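Local structure of deoxyhypusine hydroxylase (Homo sapiens, 4D50) at residues Glu179-Arg182 with Ala183-Leu187; Ala267-Glu271 with Arg272-Glu276. The protein catalyses the iron-dependent hydroxylation of deoxyhypusine on the translation factor eIF5A, the second and last step in making hypusine. All coordinates share one frame; numbering follows the deposited sequence.

In the fold
Interaction 1 (179-187) and interaction 2 (267-276) make a useful comparison, since each is a local contact within one continuous run of chain yet their chemistry differs with their place. Interaction 1 is buried in the middle of helix 177-190 and relies on aromatic, sulfur and backbone contacts. Interaction 2 lies at the surface, where the loop after helix 257-265 enters helix 272-289, and uses charges, backbone carbonyls and bridging waters. They share no helix: their centres are 30 Å apart and their nearest atoms about 16 Å. Still, each brings one side chain near an iron ligand, Tyr181 near His212 and Val273 near His245.

Interaction 1: Glu179-Arg182 with Ala183-Leu187; sequences ERYR and AMFAL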
# COMPACT_ATOMS: atom_id res chain seq x y z
N GLU A 179 -7.50 7.54 14.53
CA GLU A 179 -8.90 7.19 14.79
C GLU A 179 -9.69 7.20 13.45
O GLU A 179 -10.60 6.38 13.23
CB GLU A 179 -9.48 8.17 15.80
CG GLU A 179 -9.30 7.84 17.26
CD GLU A 179 -7.87 7.83 17.81
OE1 GLU A 179 -6.92 8.28 17.12
OE2 GLU A 179 -7.71 7.36 18.97
N ARG A 180 -9.31 8.13 12.57
CA ARG A 180 -9.92 8.27 11.28
C ARG A 180 -9.61 7.02 10.47
O ARG A 180 -10.47 6.58 9.71
CB ARG A 180 -9.47 9.54 10.54
CG ARG A 180 -9.75 10.74 11.37
CD ARG A 180 -9.38 12.01 10.64
NE ARG A 180 -10.15 12.24 9.42
CZ ARG A 180 -9.84 13.20 8.52
NH1 ARG A 180 -8.81 14.05 8.73
NH2 ARG A 180 -10.57 13.39 7.43
N TYR A 181 -8.37 6.56 10.51
CA TYR A 181 -7.99 5.32 9.82
C TYR A 181 -8.74 4.14 10.37
O TYR A 181 -9.12 3.18 9.65
CB TYR A 181 -6.48 5.08 9.92
CG TYR A 181 -5.65 5.67 8.82
CD1 TYR A 181 -5.70 7.03 8.53
CD2 TYR A 181 -4.71 4.92 8.19
CE1 TYR A 181 -4.96 7.58 7.51
CE2 TYR A 181 -3.95 5.49 7.16
CZ TYR A 181 -4.08 6.81 6.84
OH TYR A 181 -3.27 7.40 5.84
N ARG A 182 -8.98 4.12 11.68
CA ARG A 182 -9.72 2.97 12.21
C ARG A 182 -11.16 2.90 11.62
O ARG A 182 -11.70 1.84 11.35
CB ARG A 182 -9.78 3.09 13.78
CG ARG A 182 -8.45 2.87 14.43
CD ARG A 182 -8.56 2.45 15.90
NE ARG A 182 -9.32 1.23 16.08
CZ ARG A 182 -9.70 0.79 17.28
NH1 ARG A 182 -9.39 1.50 18.37
NH2 ARG A 182 -10.44 -0.29 17.37
N ALA A 183 -11.76 4.06 11.41
CA ALA A 183 -13.13 4.18 10.92
C ALA A 183 -13.10 3.81 9.43
O ALA A 183 -13.98 3.14 8.96
CB ALA A 183 -13.59 5.60 11.08
N MET A 184 -12.00 4.10 8.78
CA MET A 184 -11.79 3.81 7.35
C MET A 184 -11.76 2.27 7.16
O MET A 184 -12.44 1.73 6.29
CB MET A 184 -10.48 4.41 6.81
CG MET A 184 -10.39 4.42 5.29
SD MET A 184 -8.66 4.83 4.82
CE MET A 184 -8.49 6.49 5.37
N PHE A 185 -10.99 1.55 7.98
CA PHE A 185 -10.94 0.11 7.87
C PHE A 185 -12.20 -0.53 8.30
O PHE A 185 -12.61 -1.54 7.69
CB PHE A 185 -9.70 -0.48 8.57
CG PHE A 185 -8.46 -0.09 7.88
CD1 PHE A 185 -8.19 -0.60 6.61
CD2 PHE A 185 -7.61 0.84 8.44
CE1 PHE A 185 -7.08 -0.17 5.90
CE2 PHE A 185 -6.55 1.31 7.67
CZ PHE A 185 -6.35 0.83 6.40
N ALA A 186 -12.91 0.04 9.31
CA ALA A 186 -14.25 -0.48 9.65
C ALA A 186 -15.27 -0.32 8.53
O ALA A 186 -16.09 -1.19 8.32
CB ALA A 186 -14.79 0.19 10.90
N LEU A 187 -15.13 0.72 7.76
CA LEU A 187 -16.04 1.00 6.58
C LEU A 187 -15.81 -0.03 5.53
O LEU A 187 -16.74 -0.58 5.01
CB LEU A 187 -15.86 2.41 6.09
CG LEU A 187 -16.60 3.47 6.90
CD1 LEU A 187 -16.02 4.85 6.65
CD2 LEU A 187 -18.06 3.41 6.66
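A methionine sulfur stands almost squarely over an aromatic ring only three residues back: Met184 SD lies 5.1 Å from the centroid of the Tyr181 ring, just 6° off its normal, in a rather distant Met-aromatic contact. The thioether chain leaves the helix with CG anti to the backbone N (chi1 -166°) and runs extended until it bends at its last torsion, which sets the methyl over the same ring, with Met184 CE 4.2 Å from Tyr181 CD1 near the rim. Phe185, one turn on from Tyr181, points the same way, and the two side chains run alongside each other, with Phe185 CE2 4.1 Å from Tyr181 CD2. The Phe185 ring also packs against the backbone, its CD2 reaching to 3.0 Å from Tyr181 O. That carbonyl accepts a nearly straight bond from Phe185 N, at 3.0 Å, while Ala186 N reaches Arg182 O at the same distance. An alanine in place of Phe185 would probably leave Tyr181 without the neighbour that lies alongside it and open a gap toward Glu213 and Val217 of helix 208-221. The charged chains turn to partners farther off: Arg180 meets Glu173 and the carbonyl of Leu170, and Arg182 donates to the carbonyls of Pro156 and Pro157. Tyr181 itself packs on Leu209 and Glu213, its side chain about 5 Å from that of the iron ligand His212. The chemistry is consistent with a sulfur-aromatic layer lying just behind the ligand His212, on the side of one iron.

Interaction 2: Ala267-Glu271 with Arg272-Glu276; sequences ADDPE and RVVRE
Arg272 follows the N-cap residue Glu271, and its CB rests on Glu271 C where the loop becomes helix. Its backbone N donates to a water, Arg272 N lying 3.0 Å from that oxygen, and the water returns a weak bond to Pro270 O. The side chain runs extended along the helix to a salt bridge one turn ahead, Arg272 NE to Glu276 OE2 at 2.9 Å; the acceptor lies in the guanidinium plane, whereas the donor stands above the carboxylate plane. Asp55 takes another nitrogen of this arginine. Val274 packs back on the loop, with CG1 3.8 Å from Asp269 CB and CG2 against Glu271 CB. Arg275 closes the first turn, its N bonded nearly straight to Glu271 O at 2.8 Å. A bend at chi3 (-59°) curls its chain back so that the guanidinium edge meets the loop, while one face lies over Arg272 CA. Another water joins Arg275 NH2 to Pro270 O; the NH1 bond to Asp269 O is less certain, because that oxygen sits too close to the arginine chain. A third water bridges Ala267 O and Arg275 O, 2.8 Å from each. Glu276 OE1 is hydrogen-bonded to Ser56 OG. Before the helix, Asp269 OD2 accepts from Glu271 N at 3.0 Å, an Asx turn, while OD1 forms a salt bridge with Arg244; the turn leads from the inter-helix loop of a HEAT-like array into the start of helix 272-289.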
# COMPACT_ATOMS: atom_id res chain seq x y z
N ALA A 267 -2.70 6.55 -19.59
CA ALA A 267 -1.47 5.75 -19.79
C ALA A 267 -0.28 6.57 -20.32
O ALA A 267 0.87 6.11 -20.19
CB ALA A 267 -1.76 4.59 -20.72
N ASP A 268 -0.52 7.79 -20.84
CA ASP A 268 0.56 8.72 -21.22
C ASP A 268 0.68 9.95 -20.30
O ASP A 268 1.28 10.97 -20.63
CB ASP A 268 0.39 9.17 -22.69
CG ASP A 268 1.17 8.36 -23.68
OD1 ASP A 268 1.96 7.48 -23.28
OD2 ASP A 268 1.01 8.66 -24.89
N ASP A 269 0.17 9.82 -19.06
CA ASP A 269 0.22 10.91 -18.09
C ASP A 269 1.64 11.39 -17.89
O ASP A 269 2.57 10.62 -17.90
CB ASP A 269 -0.34 10.44 -16.71
CG ASP A 269 -0.74 11.57 -15.84
OD1 ASP A 269 -1.83 12.17 -16.10
OD2 ASP A 269 0.03 11.94 -14.91
N PRO A 270 1.82 12.67 -17.62
CA PRO A 270 3.19 13.13 -17.34
C PRO A 270 3.84 12.60 -16.07
O PRO A 270 5.04 12.73 -15.92
CB PRO A 270 3.04 14.67 -17.29
CG PRO A 270 1.56 14.92 -17.13
CD PRO A 270 0.84 13.75 -17.69
N GLU A 271 3.06 12.10 -15.12
CA GLU A 271 3.59 11.63 -13.84
C GLU A 271 3.91 10.17 -14.04
O GLU A 271 3.05 9.33 -14.38
CB GLU A 271 2.55 11.85 -12.73
CG GLU A 271 2.37 13.31 -12.39
CD GLU A 271 3.57 13.89 -11.67
OE1 GLU A 271 4.42 13.12 -11.11
OE2 GLU A 271 3.70 15.12 -11.67
N ARG A 272 5.19 9.88 -13.94
CA ARG A 272 5.68 8.53 -14.12
C ARG A 272 5.00 7.57 -13.21
O ARG A 272 4.65 6.48 -13.66
CB ARG A 272 7.20 8.47 -13.82
CG ARG A 272 7.74 7.10 -14.12
CD ARG A 272 9.26 7.18 -14.19
NE ARG A 272 9.81 5.86 -14.35
CZ ARG A 272 11.12 5.60 -14.32
NH1 ARG A 272 11.99 6.57 -14.21
NH2 ARG A 272 11.54 4.36 -14.43
N VAL A 273 4.74 7.93 -11.95
CA VAL A 273 4.10 7.00 -11.05
C VAL A 273 2.65 6.65 -11.52
O VAL A 273 2.19 5.51 -11.42
CB VAL A 273 4.08 7.53 -9.60
CG1 VAL A 273 3.65 6.44 -8.66
CG2 VAL A 273 5.48 8.05 -9.20
N VAL A 274 1.96 7.64 -12.07
CA VAL A 274 0.66 7.44 -12.66
C VAL A 274 0.66 6.65 -13.96
O VAL A 274 -0.08 5.65 -14.09
CB VAL A 274 -0.08 8.81 -12.86
CG1 VAL A 274 -1.42 8.60 -13.57
CG2 VAL A 274 -0.27 9.46 -11.50
N ARG A 275 1.51 6.99 -14.90
CA ARG A 275 1.68 6.11 -16.08
C ARG A 275 1.95 4.67 -15.77
O ARG A 275 1.39 3.75 -16.37
CB ARG A 275 2.80 6.61 -17.05
CG ARG A 275 2.62 7.95 -17.70
CD ARG A 275 3.74 8.06 -18.75
NE ARG A 275 5.13 7.94 -18.28
CZ ARG A 275 5.83 8.97 -17.79
NH1 ARG A 275 5.24 10.13 -17.55
NH2 ARG A 275 7.10 8.84 -17.41
N GLU A 276 2.90 4.44 -14.86
CA GLU A 276 3.28 3.05 -14.58
C GLU A 276 2.21 2.29 -13.88
O GLU A 276 2.03 1.09 -14.17
CB GLU A 276 4.56 3.02 -13.77
CG GLU A 276 5.74 3.42 -14.59
CD GLU A 276 7.06 3.40 -13.80
OE1 GLU A 276 7.15 3.20 -12.54
OE2 GLU A 276 8.07 3.60 -14.55
O HOH W 1 1.06 3.49 -19.17
O HOH W 2 7.31 11.98 -13.64
O HOH W 3 8.04 11.57 -16.60